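Local coordinates for possible protein of nuclear scaffold (Encephalitozoon cuniculi, PDB 3KAE), which probably serves as the Cdc27 subunit of the anaphase-promoting complex, here its N-terminal tetratricopeptide-repeat domain, which forms homodimers, at residues C71-K76 with G121-L126; K83-I88 with E114-L119; E132-Y137 with L154-V159; R139-S144 with S148-L153; I185-S190 with A215-N220. All coordinates share one frame; numbering follows the deposited sequence.

Interaction 1: residues C71-K76 with G121-L126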
# COMPACT_ATOMS: atom_id res chain seq x y z
N CYS C 71 10.19 -3.70 -6.09
CA CYS C 71 10.59 -4.69 -5.09
C CYS C 71 12.09 -4.66 -4.92
O CYS C 71 12.60 -4.69 -3.80
CB CYS C 71 10.15 -6.13 -5.48
SG CYS C 71 8.36 -6.41 -5.51
N TYR C 72 12.80 -4.60 -6.04
CA TYR C 72 14.26 -4.46 -6.02
C TYR C 72 14.72 -3.21 -5.29
O TYR C 72 15.71 -3.25 -4.57
CB TYR C 72 14.83 -4.50 -7.44
CG TYR C 72 14.94 -5.90 -8.01
CD1 TYR C 72 15.45 -6.95 -7.24
CD2 TYR C 72 14.54 -6.18 -9.31
CE1 TYR C 72 15.55 -8.24 -7.76
CE2 TYR C 72 14.63 -7.46 -9.83
CZ TYR C 72 15.13 -8.49 -9.05
OH TYR C 72 15.23 -9.75 -9.57
N LYS C 73 14.00 -2.11 -5.48
CA LYS C 73 14.35 -0.86 -4.83
C LYS C 73 14.16 -0.97 -3.31
O LYS C 73 15.00 -0.51 -2.54
CB LYS C 73 13.54 0.30 -5.41
CG LYS C 73 13.89 1.68 -4.84
CD LYS C 73 13.03 2.77 -5.49
CE LYS C 73 13.35 4.14 -4.91
NZ LYS C 73 12.98 4.20 -3.47
N LYS C 74 13.06 -1.58 -2.89
CA LYS C 74 12.85 -1.83 -1.46
C LYS C 74 13.99 -2.65 -0.86
O LYS C 74 14.36 -2.47 0.29
CB LYS C 74 11.54 -2.57 -1.24
CG LYS C 74 10.30 -1.77 -1.48
CD LYS C 74 10.21 -0.62 -0.51
CE LYS C 74 8.96 0.18 -0.78
NZ LYS C 74 8.77 1.27 0.23
N LYS C 75 14.52 -3.56 -1.66
CA LYS C 75 15.60 -4.43 -1.23
C LYS C 75 16.96 -3.81 -1.53
O LYS C 75 18.00 -4.44 -1.36
CB LYS C 75 15.48 -5.80 -1.92
CG LYS C 75 14.21 -6.57 -1.53
CD LYS C 75 13.82 -7.60 -2.58
CE LYS C 75 14.82 -8.75 -2.65
NZ LYS C 75 14.76 -9.65 -1.46
N LYS C 76 16.94 -2.56 -1.99
CA LYS C 76 18.17 -1.83 -2.32
C LYS C 76 19.07 -2.51 -3.37
O LYS C 76 20.25 -2.22 -3.47
CB LYS C 76 18.98 -1.50 -1.06
CG LYS C 76 18.23 -0.63 -0.06
CD LYS C 76 19.08 -0.36 1.17
CE LYS C 76 18.30 0.40 2.22
NZ LYS C 76 17.27 -0.47 2.86
N GLY C 121 15.49 8.01 -12.12
CA GLY C 121 16.26 9.09 -11.57
C GLY C 121 16.68 8.75 -10.16
O GLY C 121 17.85 8.91 -9.78
N ASP C 122 15.72 8.26 -9.37
CA ASP C 122 15.98 7.84 -7.99
C ASP C 122 17.02 6.74 -7.92
O ASP C 122 17.94 6.80 -7.09
CB ASP C 122 14.68 7.35 -7.33
CG ASP C 122 13.67 8.47 -7.13
OD1 ASP C 122 14.07 9.65 -7.26
OD2 ASP C 122 12.48 8.17 -6.84
N LEU C 123 16.87 5.75 -8.79
CA LEU C 123 17.81 4.63 -8.84
C LEU C 123 19.23 5.07 -9.19
O LEU C 123 20.17 4.65 -8.50
CB LEU C 123 17.30 3.53 -9.79
CG LEU C 123 15.92 2.96 -9.37
CD1 LEU C 123 15.26 2.17 -10.50
CD2 LEU C 123 16.01 2.12 -8.10
N CYS C 124 19.40 5.87 -10.25
CA CYS C 124 20.73 6.39 -10.64
C CYS C 124 21.33 7.13 -9.48
O CYS C 124 22.47 6.90 -9.12
CB CYS C 124 20.67 7.34 -11.84
SG CYS C 124 20.26 6.53 -13.39
N THR C 125 20.54 8.02 -8.88
CA THR C 125 20.97 8.78 -7.72
C THR C 125 21.40 7.89 -6.55
O THR C 125 22.51 8.02 -6.04
CB THR C 125 19.87 9.72 -7.23
OG1 THR C 125 19.63 10.72 -8.22
CG2 THR C 125 20.29 10.38 -5.92
N LEU C 126 20.52 6.99 -6.12
CA LEU C 126 20.81 6.13 -4.99
C LEU C 126 22.01 5.25 -5.30
O LEU C 126 22.70 4.76 -4.40
CB LEU C 126 19.61 5.25 -4.69
CG LEU C 126 18.43 5.92 -4.00
CD1 LEU C 126 17.16 5.11 -4.21
CD2 LEU C 126 18.74 6.09 -2.53

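Interaction 2: residues K83-I88 with E114-L119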
# COMPACT_ATOMS: atom_id res chain seq x y z
N LYS C 83 17.77 -2.37 -14.22
CA LYS C 83 17.65 -3.31 -15.33
C LYS C 83 16.18 -3.59 -15.64
O LYS C 83 15.78 -3.65 -16.80
CB LYS C 83 18.40 -4.60 -15.03
N SER C 84 15.37 -3.75 -14.60
CA SER C 84 13.96 -4.09 -14.79
C SER C 84 13.23 -2.99 -15.54
O SER C 84 12.42 -3.26 -16.43
CB SER C 84 13.26 -4.37 -13.45
OG SER C 84 13.66 -5.62 -12.92
N LEU C 85 13.51 -1.74 -15.18
CA LEU C 85 12.82 -0.61 -15.78
C LEU C 85 13.21 -0.42 -17.22
O LEU C 85 12.37 -0.11 -18.07
CB LEU C 85 13.16 0.68 -15.02
CG LEU C 85 12.42 1.01 -13.74
CD1 LEU C 85 12.94 2.33 -13.23
CD2 LEU C 85 10.93 1.07 -14.00
N GLU C 86 14.50 -0.56 -17.50
CA GLU C 86 15.02 -0.37 -18.85
C GLU C 86 14.36 -1.34 -19.82
O GLU C 86 14.14 -1.02 -20.99
CB GLU C 86 16.53 -0.57 -18.87
CG GLU C 86 17.31 0.51 -18.12
CD GLU C 86 18.79 0.19 -18.05
OE1 GLU C 86 19.16 -1.00 -18.12
OE2 GLU C 86 19.59 1.14 -17.93
N SER C 87 14.04 -2.54 -19.33
CA SER C 87 13.32 -3.52 -20.15
C SER C 87 12.07 -2.90 -20.74
O SER C 87 11.75 -3.12 -21.90
CB SER C 87 12.94 -4.75 -19.31
OG SER C 87 14.09 -5.48 -18.91
N ILE C 88 11.36 -2.12 -19.94
CA ILE C 88 10.15 -1.45 -20.39
C ILE C 88 10.47 -0.36 -21.41
O ILE C 88 9.98 -0.40 -22.54
CB ILE C 88 9.40 -0.79 -19.21
CG1 ILE C 88 9.24 -1.78 -18.05
CG2 ILE C 88 8.05 -0.25 -19.69
CD1 ILE C 88 8.49 -1.23 -16.85
N GLU C 114 6.81 9.26 -17.51
CA GLU C 114 7.22 10.11 -16.40
C GLU C 114 7.61 9.26 -15.19
O GLU C 114 8.66 9.46 -14.59
CB GLU C 114 6.11 11.08 -15.99
CG GLU C 114 5.17 11.45 -17.10
CD GLU C 114 3.85 10.71 -17.03
OE1 GLU C 114 3.10 10.91 -16.05
OE2 GLU C 114 3.54 9.97 -17.99
N PHE C 115 6.74 8.30 -14.86
CA PHE C 115 6.94 7.41 -13.72
C PHE C 115 8.21 6.55 -13.80
O PHE C 115 8.87 6.34 -12.79
CB PHE C 115 5.70 6.54 -13.52
CG PHE C 115 4.51 7.32 -13.07
CD1 PHE C 115 4.38 7.69 -11.74
CD2 PHE C 115 3.56 7.73 -13.98
CE1 PHE C 115 3.30 8.42 -11.32
CE2 PHE C 115 2.48 8.48 -13.57
CZ PHE C 115 2.34 8.82 -12.24
N PHE C 116 8.54 6.07 -15.00
CA PHE C 116 9.75 5.27 -15.22
C PHE C 116 11.03 6.13 -15.13
O PHE C 116 12.00 5.74 -14.48
CB PHE C 116 9.71 4.55 -16.58
CG PHE C 116 8.41 3.87 -16.87
CD1 PHE C 116 7.84 3.00 -15.95
CD2 PHE C 116 7.75 4.08 -18.08
CE1 PHE C 116 6.64 2.37 -16.23
CE2 PHE C 116 6.55 3.44 -18.35
CZ PHE C 116 6.00 2.59 -17.43
N GLU C 117 11.02 7.28 -15.78
CA GLU C 117 12.16 8.21 -15.75
C GLU C 117 12.40 8.73 -14.34
O GLU C 117 13.55 8.91 -13.92
CB GLU C 117 11.94 9.38 -16.71
CG GLU C 117 11.86 8.97 -18.17
CD GLU C 117 13.19 8.48 -18.71
OE1 GLU C 117 14.21 8.61 -17.99
OE2 GLU C 117 13.22 7.97 -19.85
N SER C 118 11.32 8.96 -13.61
CA SER C 118 11.40 9.41 -12.23
C SER C 118 12.07 8.36 -11.35
O SER C 118 13.01 8.67 -10.61
CB SER C 118 10.01 9.74 -11.69
OG SER C 118 10.06 9.99 -10.30
N LEU C 119 11.58 7.13 -11.45
CA LEU C 119 12.12 6.01 -10.68
C LEU C 119 13.55 5.76 -11.10
O LEU C 119 14.42 5.49 -10.28
CB LEU C 119 11.24 4.78 -10.92
CG LEU C 119 11.09 3.66 -9.89
CD1 LEU C 119 11.92 2.45 -10.25
CD2 LEU C 119 11.38 4.12 -8.45

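Interaction 3: residues E132-Y137 with L154-V159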
# COMPACT_ATOMS: atom_id res chain seq x y z
N GLU C 132 23.47 11.46 -14.34
CA GLU C 132 22.53 10.66 -15.14
C GLU C 132 21.12 10.69 -14.54
O GLU C 132 20.12 10.79 -15.26
CB GLU C 132 23.01 9.21 -15.27
CG GLU C 132 22.07 8.35 -16.12
CD GLU C 132 22.39 6.86 -16.06
OE1 GLU C 132 23.45 6.48 -15.50
OE2 GLU C 132 21.58 6.06 -16.57
N GLY C 133 21.05 10.61 -13.21
CA GLY C 133 19.79 10.73 -12.50
C GLY C 133 19.06 12.02 -12.81
O GLY C 133 17.86 12.01 -13.13
N ILE C 134 19.78 13.14 -12.72
CA ILE C 134 19.24 14.44 -13.05
C ILE C 134 18.64 14.42 -14.45
O ILE C 134 17.57 14.99 -14.68
CB ILE C 134 20.33 15.54 -12.95
CG1 ILE C 134 20.57 15.90 -11.48
CG2 ILE C 134 19.94 16.78 -13.74
CD1 ILE C 134 21.97 16.31 -11.18
N GLY C 135 19.34 13.76 -15.37
CA GLY C 135 18.87 13.62 -16.74
C GLY C 135 17.53 12.90 -16.85
O GLY C 135 16.69 13.27 -17.68
N HIS C 136 17.33 11.87 -16.02
CA HIS C 136 16.02 11.19 -15.99
C HIS C 136 14.98 12.10 -15.35
O HIS C 136 13.85 12.19 -15.84
CB HIS C 136 16.10 9.83 -15.29
CG HIS C 136 17.01 8.85 -15.97
ND1 HIS C 136 16.81 8.44 -17.27
CD2 HIS C 136 18.12 8.22 -15.54
CE1 HIS C 136 17.77 7.60 -17.62
NE2 HIS C 136 18.58 7.45 -16.58
N TYR C 137 15.37 12.81 -14.29
CA TYR C 137 14.45 13.77 -13.67
C TYR C 137 14.01 14.84 -14.65
O TYR C 137 12.84 15.22 -14.71
CB TYR C 137 15.08 14.44 -12.46
CG TYR C 137 15.33 13.55 -11.27
CD1 TYR C 137 14.42 12.54 -10.91
CD2 TYR C 137 16.45 13.73 -10.49
CE1 TYR C 137 14.67 11.73 -9.80
CE2 TYR C 137 16.70 12.95 -9.39
CZ TYR C 137 15.82 11.95 -9.05
OH TYR C 137 16.10 11.20 -7.94
N LEU C 154 14.78 21.17 -8.26
CA LEU C 154 14.83 22.40 -7.49
C LEU C 154 16.08 22.42 -6.61
O LEU C 154 16.84 23.39 -6.59
CB LEU C 154 13.58 22.58 -6.65
CG LEU C 154 12.29 22.88 -7.43
CD1 LEU C 154 11.13 23.05 -6.46
CD2 LEU C 154 12.43 24.10 -8.32
N LEU C 155 16.28 21.34 -5.89
CA LEU C 155 17.45 21.20 -5.03
C LEU C 155 18.75 21.47 -5.77
O LEU C 155 19.66 22.10 -5.22
CB LEU C 155 17.47 19.79 -4.43
CG LEU C 155 18.69 19.42 -3.60
CD1 LEU C 155 18.72 20.26 -2.35
CD2 LEU C 155 18.68 17.93 -3.24
N GLU C 156 18.84 21.02 -7.02
CA GLU C 156 20.06 21.17 -7.81
C GLU C 156 20.05 22.46 -8.63
O GLU C 156 20.99 22.73 -9.37
CB GLU C 156 20.24 19.98 -8.75
CG GLU C 156 20.44 18.63 -8.05
CD GLU C 156 21.74 18.56 -7.29
OE1 GLU C 156 22.62 19.43 -7.51
OE2 GLU C 156 21.90 17.63 -6.47
N ASN C 157 18.98 23.24 -8.50
CA ASN C 157 18.76 24.43 -9.32
C ASN C 157 18.79 24.08 -10.80
O ASN C 157 18.93 24.96 -11.65
CB ASN C 157 19.80 25.50 -8.99
CG ASN C 157 19.44 26.87 -9.55
OD1 ASN C 157 18.27 27.26 -9.55
ND2 ASN C 157 20.45 27.60 -10.03
N LYS C 158 18.65 22.80 -11.12
CA LYS C 158 18.71 22.34 -12.51
C LYS C 158 17.33 22.12 -13.15
O LYS C 158 17.19 21.35 -14.11
CB LYS C 158 19.59 21.09 -12.65
CG LYS C 158 20.89 21.31 -13.42
CD LYS C 158 22.04 21.71 -12.51
CE LYS C 158 22.47 20.55 -11.64
NZ LYS C 158 23.53 20.93 -10.66
N VAL C 159 16.32 22.79 -12.64
CA VAL C 159 15.00 22.75 -13.25
C VAL C 159 15.01 23.55 -14.55
O VAL C 159 15.50 24.67 -14.60
CB VAL C 159 13.93 23.28 -12.28
CG1 VAL C 159 14.37 24.64 -11.71
CG2 VAL C 159 12.59 23.36 -12.96

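Interaction 4: residues R139-S144 with S148-L153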
# COMPACT_ATOMS: atom_id res chain seq x y z
N ARG C 139 13.98 14.56 -17.93
CA ARG C 139 13.17 13.97 -18.99
C ARG C 139 11.77 13.68 -18.44
O ARG C 139 10.77 13.86 -19.13
CB ARG C 139 13.85 12.72 -19.57
CG ARG C 139 13.20 12.18 -20.83
CD ARG C 139 14.21 11.49 -21.74
NE ARG C 139 15.19 10.73 -20.98
CZ ARG C 139 16.51 10.89 -20.94
NH1 ARG C 139 17.20 10.08 -20.16
NH2 ARG C 139 17.15 11.81 -21.67
N SER C 140 11.71 13.28 -17.18
CA SER C 140 10.45 13.04 -16.52
C SER C 140 9.63 14.32 -16.36
O SER C 140 8.41 14.33 -16.64
CB SER C 140 10.68 12.45 -15.14
OG SER C 140 9.46 12.37 -14.44
N PHE C 141 10.28 15.37 -15.87
CA PHE C 141 9.59 16.64 -15.62
C PHE C 141 9.06 17.23 -16.92
O PHE C 141 8.04 17.90 -16.92
CB PHE C 141 10.49 17.63 -14.88
CG PHE C 141 9.83 18.96 -14.65
CD1 PHE C 141 8.83 19.09 -13.70
CD2 PHE C 141 10.21 20.07 -15.38
CE1 PHE C 141 8.21 20.31 -13.48
CE2 PHE C 141 9.59 21.30 -15.17
CZ PHE C 141 8.59 21.41 -14.22
N GLY C 142 9.76 16.96 -18.02
CA GLY C 142 9.34 17.39 -19.34
C GLY C 142 7.96 16.87 -19.73
O GLY C 142 7.26 17.49 -20.53
N LYS C 143 7.56 15.73 -19.19
CA LYS C 143 6.26 15.19 -19.53
C LYS C 143 5.20 15.59 -18.51
O LYS C 143 4.06 15.86 -18.88
CB LYS C 143 6.31 13.67 -19.69
CG LYS C 143 4.94 13.06 -20.02
CD LYS C 143 5.07 11.85 -20.93
CE LYS C 143 3.74 11.09 -20.99
NZ LYS C 143 3.74 10.10 -22.10
N SER C 144 5.56 15.62 -17.24
CA SER C 144 4.56 15.76 -16.21
C SER C 144 5.16 16.03 -14.84
O SER C 144 6.27 15.58 -14.55
CB SER C 144 3.71 14.47 -16.16
OG SER C 144 2.86 14.45 -15.04
N SER C 148 9.38 13.64 -7.04
CA SER C 148 10.82 13.40 -6.93
C SER C 148 11.69 14.16 -7.95
O SER C 148 12.74 14.67 -7.58
CB SER C 148 11.15 11.91 -6.94
OG SER C 148 12.39 11.70 -6.27
N PRO C 149 11.29 14.18 -9.23
CA PRO C 149 12.03 14.99 -10.21
C PRO C 149 11.99 16.49 -9.83
O PRO C 149 13.04 17.16 -9.81
CB PRO C 149 11.29 14.71 -11.53
CG PRO C 149 10.64 13.39 -11.32
CD PRO C 149 10.25 13.35 -9.87
N VAL C 150 10.81 16.99 -9.51
CA VAL C 150 10.65 18.38 -9.10
C VAL C 150 11.53 18.75 -7.90
O VAL C 150 12.30 19.72 -7.97
CB VAL C 150 9.18 18.74 -8.82
CG1 VAL C 150 9.07 20.12 -8.18
CG2 VAL C 150 8.38 18.71 -10.12
N GLU C 151 11.44 17.99 -6.81
CA GLU C 151 12.21 18.34 -5.61
C GLU C 151 13.72 18.24 -5.79
O GLU C 151 14.48 19.02 -5.19
CB GLU C 151 11.73 17.55 -4.38
CG GLU C 151 10.32 17.95 -3.94
CD GLU C 151 10.25 19.41 -3.44
OE1 GLU C 151 10.81 19.73 -2.37
OE2 GLU C 151 9.62 20.25 -4.12
N ASN C 152 14.15 17.29 -6.62
CA ASN C 152 15.56 17.07 -6.89
C ASN C 152 16.13 18.09 -7.87
O ASN C 152 17.30 18.47 -7.76
CB ASN C 152 15.82 15.65 -7.44
CG ASN C 152 15.89 14.62 -6.35
OD1 ASN C 152 16.92 14.45 -5.72
ND2 ASN C 152 14.77 13.95 -6.10
N LEU C 153 15.31 18.50 -8.82
CA LEU C 153 15.71 19.51 -9.78
C LEU C 153 15.76 20.89 -9.12
O LEU C 153 16.68 21.67 -9.36
CB LEU C 153 14.79 19.49 -11.00
CG LEU C 153 15.02 18.27 -11.90
CD1 LEU C 153 14.10 18.30 -13.12
CD2 LEU C 153 16.49 18.19 -12.33

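Interaction 5: residues I185-S190 with A215-N220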
# COMPACT_ATOMS: atom_id res chain seq x y z
N ILE C 185 11.45 28.43 -8.16
CA ILE C 185 12.56 28.85 -9.00
C ILE C 185 12.85 30.32 -8.67
O ILE C 185 14.01 30.72 -8.45
CB ILE C 185 12.25 28.71 -10.50
CG1 ILE C 185 12.01 27.26 -10.89
CG2 ILE C 185 13.40 29.27 -11.32
CD1 ILE C 185 11.50 27.09 -12.30
N GLU C 186 11.80 31.11 -8.60
CA GLU C 186 11.95 32.53 -8.33
C GLU C 186 12.55 32.80 -6.95
O GLU C 186 13.43 33.67 -6.82
CB GLU C 186 10.63 33.28 -8.46
CG GLU C 186 10.77 34.77 -8.17
CD GLU C 186 9.45 35.52 -8.21
OE1 GLU C 186 8.47 34.99 -8.78
OE2 GLU C 186 9.39 36.65 -7.67
N PHE C 187 12.06 32.09 -5.94
CA PHE C 187 12.52 32.36 -4.59
C PHE C 187 13.99 32.01 -4.48
O PHE C 187 14.74 32.69 -3.77
CB PHE C 187 11.72 31.61 -3.53
CG PHE C 187 12.35 31.68 -2.16
CD1 PHE C 187 13.22 30.69 -1.74
CD2 PHE C 187 12.11 32.77 -1.32
CE1 PHE C 187 13.83 30.76 -0.50
CE2 PHE C 187 12.70 32.84 -0.07
CZ PHE C 187 13.56 31.83 0.35
N HIS C 188 14.41 30.97 -5.19
CA HIS C 188 15.79 30.52 -5.10
C HIS C 188 16.74 31.66 -5.46
O HIS C 188 17.75 31.89 -4.79
CB HIS C 188 16.05 29.34 -6.03
CG HIS C 188 17.50 29.10 -6.27
ND1 HIS C 188 18.31 28.46 -5.35
CD2 HIS C 188 18.31 29.44 -7.30
CE1 HIS C 188 19.55 28.40 -5.82
NE2 HIS C 188 19.57 29.00 -7.00
N GLU C 189 16.41 32.36 -6.53
CA GLU C 189 17.28 33.41 -7.04
C GLU C 189 16.95 34.80 -6.49
O GLU C 189 17.71 35.73 -6.67
CB GLU C 189 17.29 33.42 -8.57
N SER C 190 15.81 34.94 -5.81
CA SER C 190 15.41 36.26 -5.32
C SER C 190 15.21 36.34 -3.81
O SER C 190 15.19 37.44 -3.25
CB SER C 190 14.13 36.74 -6.01
OG SER C 190 12.97 36.35 -5.27
N ALA C 215 13.98 27.29 3.93
CA ALA C 215 14.91 27.14 5.04
C ALA C 215 16.24 26.56 4.58
O ALA C 215 17.30 26.92 5.08
CB ALA C 215 14.29 26.28 6.12
N ARG C 216 16.18 25.67 3.60
CA ARG C 216 17.35 24.97 3.10
C ARG C 216 18.19 25.93 2.28
O ARG C 216 19.41 25.98 2.42
CB ARG C 216 16.90 23.78 2.23
CG ARG C 216 18.03 23.00 1.58
CD ARG C 216 17.45 22.05 0.56
NE ARG C 216 16.81 22.77 -0.53
CZ ARG C 216 15.85 22.27 -1.30
NH1 ARG C 216 15.41 21.03 -1.09
NH2 ARG C 216 15.33 23.00 -2.28
N ARG C 217 17.54 26.67 1.41
CA ARG C 217 18.23 27.68 0.61
C ARG C 217 18.94 28.69 1.51
O ARG C 217 20.09 29.06 1.27
CB ARG C 217 17.24 28.41 -0.29
CG ARG C 217 17.88 29.52 -1.11
CD ARG C 217 18.99 28.96 -1.99
NE ARG C 217 19.48 29.97 -2.93
CZ ARG C 217 20.68 29.96 -3.50
NH1 ARG C 217 21.54 28.99 -3.22
NH2 ARG C 217 21.02 30.92 -4.35
N TYR C 218 18.23 29.16 2.53
CA TYR C 218 18.82 30.09 3.48
C TYR C 218 20.09 29.53 4.10
O TYR C 218 21.08 30.24 4.24
CB TYR C 218 17.83 30.45 4.58
CG TYR C 218 16.78 31.44 4.15
CD1 TYR C 218 17.15 32.65 3.56
CD2 TYR C 218 15.43 31.19 4.34
CE1 TYR C 218 16.20 33.57 3.16
CE2 TYR C 218 14.47 32.10 3.94
CZ TYR C 218 14.86 33.30 3.36
OH TYR C 218 13.92 34.23 2.96
N PHE C 219 20.06 28.26 4.49
CA PHE C 219 21.24 27.67 5.10
C PHE C 219 22.43 27.68 4.13
O PHE C 219 23.51 28.15 4.47
CB PHE C 219 20.97 26.27 5.61
CG PHE C 219 22.14 25.65 6.31
CD1 PHE C 219 22.32 25.85 7.68
CD2 PHE C 219 23.07 24.89 5.61
CE1 PHE C 219 23.41 25.29 8.33
CE2 PHE C 219 24.15 24.33 6.25
CZ PHE C 219 24.33 24.52 7.62
N ASN C 220 22.20 27.18 2.92
CA ASN C 220 23.21 27.16 1.88
C ASN C 220 23.80 28.55 1.59
O ASN C 220 24.90 28.67 1.05
CB ASN C 220 22.64 26.56 0.58
CG ASN C 220 22.06 25.17 0.78
OD1 ASN C 220 22.20 24.56 1.84
ND2 ASN C 220 21.40 24.67 -0.26

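Interaction 1: residues C71-K76 with G121-L126
OD1 of D122 is gripped by two hydroxyls, those of Y137 and S148, on the helices that follow, while its own CB meets K73 CE at 4.2 Å. K73 carries its side of this contact. It runs extended from the backbone, CG anti to N (chi1 -177°), and bends only at the final torsion. Its methylenes slide past the isobutyl group of L123, with K73 CG 3.9 Å from L123 CD2. Farther out, K73 CE comes within 4.0 Å of L126 CD1. A lysine suits this half-covered place because its greasy stem packs on leucines while the ammonium stays near the partly exposed margin; NZ lies 5.2 Å from D122 OD2, too far for an ion pair, though the opposite charges probably attract weakly. Just beyond, K76 adopts positive phi as the C-prime residue of a Schellman motif that ends helix 62-74. The contact joins the non-consecutive helices 62-74 and 113-126 in the helix-on-helix stacking seen in tetratricopeptide-repeat arrays.

Interaction 2: residues K83-I88 with E114-L119
L85 and I88, one turn apart on helix 78-89, present two bumps to the phenyl ring of F116, and L119, the next turn along its own helix, closes the other flank of L85. Both aliphatic groups come to the same side of the F116 ring, L85 near CD1 and I88 near CE1 and CZ. On the L85 side, CD2 approaches F116 CD1 obliquely at 4.1 Å. I88 works with both branches: its CG2 sits over one face of the ring, 4.1 Å above the plane and offset toward the rim, and its CD1 meets F116 CE1 at 4.1 Å. The other methyl of L85, CD1, lies 3.8 Å from F116 O and dips into the hollow between F116 and L119; how closely the methyl ends of the two leucines fit there is doubtful. F116 holds its ring beside its backbone N (chi1 -46°), which turns it toward the facing helix. Branched aliphatics suit this site because they can fill the uneven relief around a flat ring. With the segment axes 10.4 Å apart and 151° between their directions, the helices run roughly antiparallel. S69 of helix 62-74 touches both L85 and L119, V108 of the preceding loop packs on F116, and S118 faces helices 130-143 and 147-155. Next to F116, the F115 ring stacks on Y15 of the second subunit, which places this helix pair beside the dimer interface.

Interaction 3: residues E132-Y137 with L154-V159
I134 reaches out from helix 130-143 to touch both E156 and K158, two residues where the chain leaves helix 147-155. Along segment 154-159, L154 comes first, its side chain directed to helix 176-190; its carbonyl O receives the backbone N of N157 at 2.9 Å, one of the bonds of the helix end. E156 then makes the nearest approach to I134: its CG lies 4.2 Å from I134 CD1, the two side chains crossing at about a right angle. Bent at its second torsion (chi2 -67°), E156 packs with a methylene and leaves its carboxylate for charged partners. OE2 forms a salt bridge with R130, while OE1 has K158 NZ at 3.6 Å, a long ion pair. N157 follows with positive phi (56°), giving a Schellman motif; asparagine tolerates this backbone shape better than most residues. The turn brings K158 back alongside, its CE 4.3 Å from I134 CD1 and its NZ weakly hydrogen-bonded to E156 O at 3.4 Å. Isoleucine suits this surface spot because its long CG1 branch can cover the aliphatic parts of two charged residues. Around the contact, I134 also rests on L153 of helix 147-155, L154 and V159 pack on I185 of helix 176-190, and on the far side of helix 130-143 H136 is bonded to E117 of helix 113-126.

Interaction 4: residues R139-S144 with S148-L153
F141 packs on V150 and L153 where two consecutive helices of the tetratricopeptide-repeat fold, joined by a very short link, meet at 120° with their segment axes 9.3 Å apart. The apolar part of the contact belongs to F141. With CG anti to its backbone N (chi1 178°), the phenyl reaches toward helix 147-155, where V150 CG2 approaches it obliquely, 3.6 Å from F141 CD1. Nearer the backbone, F141 CB meets L153 CD1 at 4.1 Å. A phenylalanine suits this place, being long enough to reach V150 as the two helices diverge from their link. A mixed contact lies beside it: S140 OG touches the P149 ring, 3.5 Å from CG. That hydroxyl is buried, yet satisfied by a hydrogen bond to the carbonyl O of E114; serine is small enough to let the proline ring close in. Among the polar interactions, F141 O holds a glycerol, probably from the crystallisation liquor, and E151 is bonded to Y180 and N213 farther along. Within helix 147-155, S148 O takes two donors from opposite faces of its plane. One is the backbone N of N152. The other is the side-chain amide, N152 ND2 lying 2.6 Å from S148 O in a nearly straight bond (170°).

Interaction 5: residues I185-S190 with A215-N220
R217 holds CG anti to its backbone N (chi1 178°) and then bends at chi2 (59°), which carries its guanidinium across to H188; F187 and H188 also have extended first torsions, and these bring both rings toward helix 206-220. H188 CE1 lies over the centre of the guanidinium and R217 NH2 over a face of the imidazole, the planes tilted, though the very close spacing is doubtful. R217 NE donates to H188 O at 3.2 Å, and R217 NH2 adds a weak bond to the same oxygen at 3.4 Å. Alongside, through F187 and Y218, the contact is aromatic. F187 turns its edge to the face of Y218 in an offset edge-to-face pair, centroids 5.5 Å apart and planes at 83°, with F187 CZ 3.6 Å from Y218 CZ. R217 CB fills in at the F187 edge, 4.1 Å from CE1. Flat rings suit the buried side between these two roughly parallel segments, which V196 also lines, and arginine suits the partly exposed side, where its stem packs and its head stays polar. Because H188 sits in the last turn of helix 176-190, the positive guanidinium probably offsets the negative pole there and would favour a neutral imidazole.

The five contacts follow the helical array from helix 62-74 to helix 206-220. Interactions 1 and 2, centres about 11 Å apart, share helix 113-126; interaction 2 falls within the chain span of interaction 1. Interactions 3 and 4, centres about 7 Å apart, both join helices 130-143 and 147-155, with 4 inside the span of 3. Helix 113-126 links the two groups, its acidic residues and backbone accepting hydrogen bonds from helices 130-143 and 147-155. Interaction 5 stands at the far end, its centre about 28 Å from that of interaction 1 and about 16 Å from that of interaction 3, which it touches through I185 and H188. Such neighbour-to-neighbour packing is consistent with one continuous tetratricopeptide-repeat array.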